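Local coordinates for protein soluble epoxide hydrolase (Bacillus megaterium, PDB 4INZ) that is an enzyme of the alpha/beta hydrolase fold, with a mixed beta-sheet flanked by helices and a helical cap inserted between two strands, at residues G181-K184 with L185-P189; D199-Q202 with A203-S207; Y173-R176 with D177-G181. The protein carries 1 engineered substitution. All blocks are in the same frame, centred on the assembly; numbering follows the deposited sequence. Where two conformers were deposited one is given.

Contact 1 of 3, residues G181-K184 with L185-P189; sequences GLRK and LVIDP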
# COMPACT_ATOMS: atom_id res chain seq x y z
N GLY A 181 5.61 -13.21 -14.78
CA GLY A 181 4.35 -12.52 -14.56
C GLY A 181 4.55 -11.20 -13.83
O GLY A 181 3.92 -10.19 -14.15
N LEU A 182 5.43 -11.22 -12.83
CA LEU A 182 5.71 -10.02 -12.05
C LEU A 182 6.57 -9.03 -12.84
O LEU A 182 6.39 -7.82 -12.74
CB LEU A 182 6.41 -10.39 -10.74
CG LEU A 182 5.58 -11.24 -9.77
CD1 LEU A 182 6.44 -11.78 -8.63
CD2 LEU A 182 4.39 -10.45 -9.23
N ARG A 183 7.49 -9.56 -13.64
CA ARG A 183 8.32 -8.71 -14.50
C ARG A 183 7.46 -7.92 -15.48
O ARG A 183 7.69 -6.72 -15.70
CB ARG A 183 9.33 -9.55 -15.28
CG ARG A 183 10.53 -9.99 -14.46
CD ARG A 183 11.64 -10.53 -15.34
NE ARG A 183 11.40 -11.90 -15.78
CZ ARG A 183 11.13 -12.25 -17.04
NH1 ARG A 183 10.93 -13.52 -17.34
NH2 ARG A 183 11.07 -11.32 -17.99
N LYS A 184 6.48 -8.58 -16.07
CA LYS A 184 5.64 -7.93 -17.06
C LYS A 184 4.76 -6.89 -16.39
O LYS A 184 4.47 -5.85 -16.96
CB LYS A 184 4.81 -8.97 -17.81
CG LYS A 184 5.67 -9.95 -18.61
CD LYS A 184 4.84 -10.90 -19.46
CE LYS A 184 5.73 -11.79 -20.32
NZ LYS A 184 6.69 -12.61 -19.52
N LEU A 185 4.38 -7.16 -15.15
CA LEU A 185 3.50 -6.28 -14.41
C LEU A 185 4.20 -4.98 -13.99
O LEU A 185 3.66 -3.89 -14.18
CB LEU A 185 2.93 -7.00 -13.19
CG LEU A 185 1.86 -6.30 -12.36
CD1 LEU A 185 0.71 -5.84 -13.24
CD2 LEU A 185 1.37 -7.24 -11.26
N VAL A 186 5.41 -5.11 -13.44
CA VAL A 186 6.10 -3.97 -12.84
C VAL A 186 7.41 -3.57 -13.51
O VAL A 186 7.70 -2.39 -13.67
CB VAL A 186 6.38 -4.25 -11.34
CG1 VAL A 186 7.45 -3.29 -10.80
CG2 VAL A 186 5.10 -4.15 -10.54
N ILE A 187 8.21 -4.56 -13.90
CA ILE A 187 9.55 -4.27 -14.41
C ILE A 187 9.52 -3.68 -15.82
O ILE A 187 10.11 -2.63 -16.08
CB ILE A 187 10.44 -5.53 -14.43
CG1 ILE A 187 10.61 -6.07 -13.01
CG2 ILE A 187 11.79 -5.22 -15.06
CD1 ILE A 187 11.08 -5.03 -12.02
N ASP A 188 8.84 -4.36 -16.73
CA ASP A 188 8.85 -3.94 -18.12
C ASP A 188 8.41 -2.47 -18.30
O ASP A 188 9.10 -1.70 -18.96
CB ASP A 188 8.04 -4.91 -18.98
CG ASP A 188 8.70 -6.28 -19.08
OD1 ASP A 188 9.89 -6.40 -18.70
OD2 ASP A 188 8.04 -7.24 -19.53
N PRO A 189 7.28 -2.07 -17.70
CA PRO A 189 6.88 -0.67 -17.86
C PRO A 189 7.81 0.34 -17.16
O PRO A 189 8.02 1.44 -17.68
CB PRO A 189 5.47 -0.62 -17.26
CG PRO A 189 5.31 -1.88 -16.50
CD PRO A 189 6.19 -2.89 -17.14
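Asp-188 reaches back over the preceding helical turn onto Arg-183 and Lys-184, its CB sitting 3.8 Å from Arg-183 O. With CG beside the backbone N (chi1 -67°), the carboxylate turns back toward the earlier residues instead of forward along the helix. CG and OD1 pass near the same carbonyl oxygen of Arg-183, while OD2 lies 3.5 Å from Lys-184 CA and also meets Lys-184 CG. The Lys-184 and Asp-188 side chains run side by side in the same direction, yet NZ of Lys-184 stays 5.5 Å from OD2 of Asp-188, so the link is electrostatic at most. Arg-183 also stands near the acid, but its guanidinium is engaged by the carbonyls of Asp-177 and Asn-178. Both cations could help keep the carboxylate ionised.

The backbone of the same stretch changes its turn. Val-186 N keeps the ordinary bond to Leu-182 O (3.0 Å). At Arg-183 O the straight donor is Asp-188 N, five residues on, at 2.8 Å and 167°, whereas the bond from Ile-187 N is weak at 120°. Next comes Pro-189, which has no N-H to give; its CD lies 3.4 Å from Lys-184 O, and the helix kinks there. On the inward side, Ile-187 CG1 approaches Arg-183 CG at 4.2 Å, and Val-186 and Ile-187 pack on Tyr-204 of helix 198-210. The i to i+5 bond marks a pi-type turn, here followed directly by Pro-189, in a long helix of the cap inserted into the alpha/beta hydrolase fold.

Contact 2 of 3, residues D199-Q202 with A203-S207; sequences DDVQ and AYMNS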
# COMPACT_ATOMS: atom_id res chain seq x y z
N ASP A 199 19.77 -1.21 -11.25
CA ASP A 199 19.88 -1.59 -9.85
C ASP A 199 18.50 -1.74 -9.21
O ASP A 199 18.29 -2.61 -8.36
CB ASP A 199 20.74 -0.59 -9.07
CG ASP A 199 22.23 -0.72 -9.39
OD1 ASP A 199 22.60 -1.65 -10.14
OD2 ASP A 199 23.02 0.09 -8.89
N ASP A 200 17.54 -0.91 -9.63
CA ASP A 200 16.18 -1.05 -9.11
C ASP A 200 15.61 -2.40 -9.54
O ASP A 200 14.93 -3.08 -8.75
CB ASP A 200 15.25 0.05 -9.63
CG ASP A 200 15.59 1.41 -9.05
OD1 ASP A 200 16.03 1.49 -7.89
OD2 ASP A 200 15.39 2.40 -9.78
N VAL A 201 15.85 -2.77 -10.79
CA VAL A 201 15.36 -4.03 -11.31
C VAL A 201 15.93 -5.19 -10.50
O VAL A 201 15.21 -6.11 -10.10
CB VAL A 201 15.70 -4.20 -12.82
CG1 VAL A 201 15.42 -5.62 -13.30
CG2 VAL A 201 14.92 -3.19 -13.66
N GLN A 202 17.23 -5.13 -10.22
CA GLN A 202 17.89 -6.15 -9.42
C GLN A 202 17.29 -6.24 -8.02
O GLN A 202 17.12 -7.34 -7.47
CB GLN A 202 19.39 -5.88 -9.34
CG GLN A 202 20.17 -6.94 -8.56
CD GLN A 202 20.13 -8.29 -9.25
OE1 GLN A 202 20.88 -8.53 -10.20
NE2 GLN A 202 19.24 -9.18 -8.78
N ALA A 203 16.99 -5.09 -7.44
CA ALA A 203 16.40 -5.06 -6.10
C ALA A 203 15.03 -5.73 -6.11
O ALA A 203 14.69 -6.48 -5.20
CB ALA A 203 16.30 -3.64 -5.58
N TYR A 204 14.23 -5.44 -7.13
CA TYR A 204 12.93 -6.07 -7.26
C TYR A 204 13.07 -7.58 -7.44
O TYR A 204 12.35 -8.35 -6.80
CB TYR A 204 12.15 -5.49 -8.43
CG TYR A 204 11.20 -4.38 -8.04
CD1 TYR A 204 9.88 -4.67 -7.73
CD2 TYR A 204 11.61 -3.06 -8.00
CE1 TYR A 204 8.99 -3.67 -7.39
CE2 TYR A 204 10.73 -2.05 -7.65
CZ TYR A 204 9.42 -2.36 -7.34
OH TYR A 204 8.53 -1.37 -7.00
N MET A 205 13.98 -8.00 -8.31
CA MET A 205 14.17 -9.43 -8.54
C MET A 205 14.58 -10.13 -7.24
O MET A 205 14.06 -11.20 -6.92
CB MET A 205 15.22 -9.69 -9.62
CG MET A 205 14.84 -9.18 -11.01
SD MET A 205 13.25 -9.82 -11.61
CE MET A 205 13.56 -11.58 -11.60
N ASN A 206 15.51 -9.53 -6.51
CA ASN A 206 15.88 -10.06 -5.20
C ASN A 206 14.67 -10.17 -4.27
O ASN A 206 14.54 -11.16 -3.53
CB ASN A 206 16.93 -9.17 -4.53
CG ASN A 206 18.30 -9.32 -5.14
OD1 ASN A 206 18.58 -10.27 -5.87
ND2 ASN A 206 19.18 -8.37 -4.83
N SER A 207 13.81 -9.16 -4.29
CA SER A 207 12.66 -9.15 -3.39
C SER A 207 11.74 -10.32 -3.67
O SER A 207 11.17 -10.91 -2.76
CB SER A 207 11.89 -7.82 -3.46
OG SER A 207 10.99 -7.79 -4.56
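Gln-202 and Asn-206, one helical turn apart, meet through their amides, and Gln-202 is the residue that the following turn covers most. Its CG is anti to the backbone N (chi1 -178°) and the chain then bends at chi2, which swings the amide along the helix toward Asn-206. NE2 of Gln-202 comes 3.2 Å from Asn-206 OD1, but the N-H points poorly at the oxygen (123°), so this bond is weak. The two amide planes are 27° apart, closer to parallel than to perpendicular. The firmer link between these residues is in the backbone, where Asn-206 N donates to Gln-202 O at 2.9 Å, almost straight.

Ala-203 is next in burial. Its CB rests over two carbonyl oxygens of the earlier turn, 3.5 Å from Asp-200 O and 3.6 Å from Asp-199 O. The backbone N of Ala-203 donates to Asp-199 O. On another flank Val-201 lines up with Met-205: Val-201 CG1 and Met-205 CG are 4.3 Å apart, a loose apolar contact, and the same CG rests 3.2 Å from Val-201 O. The methionine chain then bends twice, carrying its end on to Asn-178 of helix 169-193.

Tyr-204 presents its ring edge, through CD2, to Asp-200 O at 3.4 Å. Its hydroxyl bonds to Asp-49, and the Asp-200 carboxylate bonds to His-52. Regular i to i+4 bonding, with Gln-202 and Asn-206 exposed while Val-201, Tyr-204 and Met-205 pack on helix 169-193, is the pattern of an amphipathic alpha-helix, here helix 198-210 of the cap.

Contact 3 of 3, residues Y173-R176 with D177-G181; sequences YMER and DNFSG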
# COMPACT_ATOMS: atom_id res chain seq x y z
N TYR A 173 1.86 -18.45 -12.75
CA TYR A 173 1.91 -17.35 -13.70
C TYR A 173 2.89 -16.28 -13.21
O TYR A 173 3.66 -15.72 -13.99
CB TYR A 173 0.54 -16.72 -13.91
CG TYR A 173 0.61 -15.44 -14.71
CD1 TYR A 173 0.75 -14.21 -14.08
CD2 TYR A 173 0.54 -15.46 -16.09
CE1 TYR A 173 0.82 -13.04 -14.80
CE2 TYR A 173 0.61 -14.30 -16.83
CZ TYR A 173 0.75 -13.09 -16.18
OH TYR A 173 0.82 -11.92 -16.90
N MET A 174 2.87 -16.01 -11.92
CA MET A 174 3.71 -14.95 -11.36
C MET A 174 5.17 -15.38 -11.23
O MET A 174 6.07 -14.58 -11.49
CB MET A 174 3.18 -14.48 -10.01
CG MET A 174 1.83 -13.77 -10.07
SD MET A 174 1.86 -12.27 -11.08
CE MET A 174 0.12 -11.87 -11.08
N GLU A 175 5.39 -16.63 -10.85
CA GLU A 175 6.74 -17.13 -10.55
C GLU A 175 7.52 -17.70 -11.73
O GLU A 175 8.75 -17.61 -11.76
CB GLU A 175 6.67 -18.23 -9.48
CG GLU A 175 6.19 -17.81 -8.12
CD GLU A 175 6.13 -18.99 -7.17
OE1 GLU A 175 6.18 -18.76 -5.95
OE2 GLU A 175 6.04 -20.14 -7.65
N ARG A 176 6.82 -18.32 -12.67
CA ARG A 176 7.49 -19.09 -13.73
C ARG A 176 8.48 -18.24 -14.53
O ARG A 176 8.30 -17.03 -14.68
CB ARG A 176 6.45 -19.71 -14.68
CG ARG A 176 5.72 -18.69 -15.54
CD ARG A 176 4.58 -19.30 -16.36
NE ARG A 176 3.86 -18.26 -17.11
CZ ARG A 176 2.81 -18.46 -17.89
NH1 ARG A 176 2.31 -19.69 -18.05
NH2 ARG A 176 2.25 -17.44 -18.52
N ASP A 177 9.54 -18.89 -15.01
CA ASP A 177 10.52 -18.24 -15.87
C ASP A 177 11.03 -16.93 -15.29
O ASP A 177 10.84 -15.85 -15.86
CB ASP A 177 9.94 -18.03 -17.27
CG ASP A 177 9.49 -19.33 -17.89
OD1 ASP A 177 10.36 -20.12 -18.31
OD2 ASP A 177 8.26 -19.58 -17.94
N ASN A 178 11.69 -17.03 -14.14
CA ASN A 178 12.30 -15.87 -13.53
C ASN A 178 11.25 -14.79 -13.20
O ASN A 178 11.45 -13.62 -13.48
CB ASN A 178 13.40 -15.33 -14.45
CG ASN A 178 14.24 -14.25 -13.80
OD1 ASN A 178 14.62 -13.27 -14.45
ND2 ASN A 178 14.53 -14.42 -12.51
N PHE A 179 10.14 -15.22 -12.61
CA PHE A 179 9.07 -14.31 -12.20
C PHE A 179 8.52 -13.48 -13.36
O PHE A 179 8.30 -12.28 -13.23
CB PHE A 179 9.53 -13.41 -11.06
CG PHE A 179 10.01 -14.17 -9.86
CD1 PHE A 179 9.11 -14.58 -8.88
CD2 PHE A 179 11.34 -14.52 -9.72
CE1 PHE A 179 9.54 -15.30 -7.77
CE2 PHE A 179 11.79 -15.24 -8.62
CZ PHE A 179 10.88 -15.64 -7.64
N SER A 180 8.27 -14.15 -14.49
CA SER A 180 7.85 -13.47 -15.71
C SER A 180 6.57 -12.66 -15.52
O SER A 180 6.46 -11.55 -16.03
CB SER A 180 7.67 -14.48 -16.85
OG SER A 180 6.80 -15.52 -16.46
N GLY A 181 5.61 -13.21 -14.78
CA GLY A 181 4.35 -12.52 -14.56
C GLY A 181 4.55 -11.20 -13.83
O GLY A 181 3.92 -10.19 -14.15
O HOH W 1 4.18 -15.38 -16.58
O HOH W 2 1.66 -9.67 -15.60
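The Tyr-173 ring meets Gly-181 obliquely, CE1 lying 3.6 Å from Gly-181 CA. Water 1 sits over one ring face, offset toward the rim, and water 2 lies in plane at the edge, bridging Tyr-173 OH and Gly-181 O. The Phe-179 ring has Glu-175 O over one face, also offset toward the rim, whereas the Arg-176 guanidinium has water 1 in plane at its edge. The chain from Asp-177 to Phe-179 makes a left-handed turn within helix 169-193 of the cap: Asp-177, Asn-178 and Phe-179 all have positive phi, between 51° and 60°.

The turn still closes on the preceding carbonyls. Phe-179 N donates to Glu-175 O from well above the carbonyl plane, while Ser-180 N reaches Arg-176 O at 2.9 Å and 170°. That oxygen takes a second bond from Ser-180 OG, which chi1 places between the backbone N and the carbonyl carbon. Gly-181 CA makes a CA-H...O contact with Tyr-173 O at 3.3 Å. Water 1 ties three groups together: it accepts from Arg-176 NE and donates to Tyr-173 O and, at 2.6 Å, to Ser-180 OG.

In the fold
Contacts 3 and 1 lie in series on helix 169-193 and share Gly-181, with centres about 10 Å apart. Arg-183 of contact 1 reaches back to the left-handed turn of contact 3, where NH1 probably bonds to Asp-177 O (2.8 Å) and NE to Asn-178 O (2.9 Å). Contact 2, on the next helix 198-210, packs against both, its centre about 12 Å from that of contact 1 and 14 Å from that of contact 3. Tyr-204 CE1 meets Val-186 CG1 at 3.8 Å. Met-205 spans the other two sites: SD lies 3.9 Å from Arg-183 CG, and CE 4.1 Å from Phe-179 CD2.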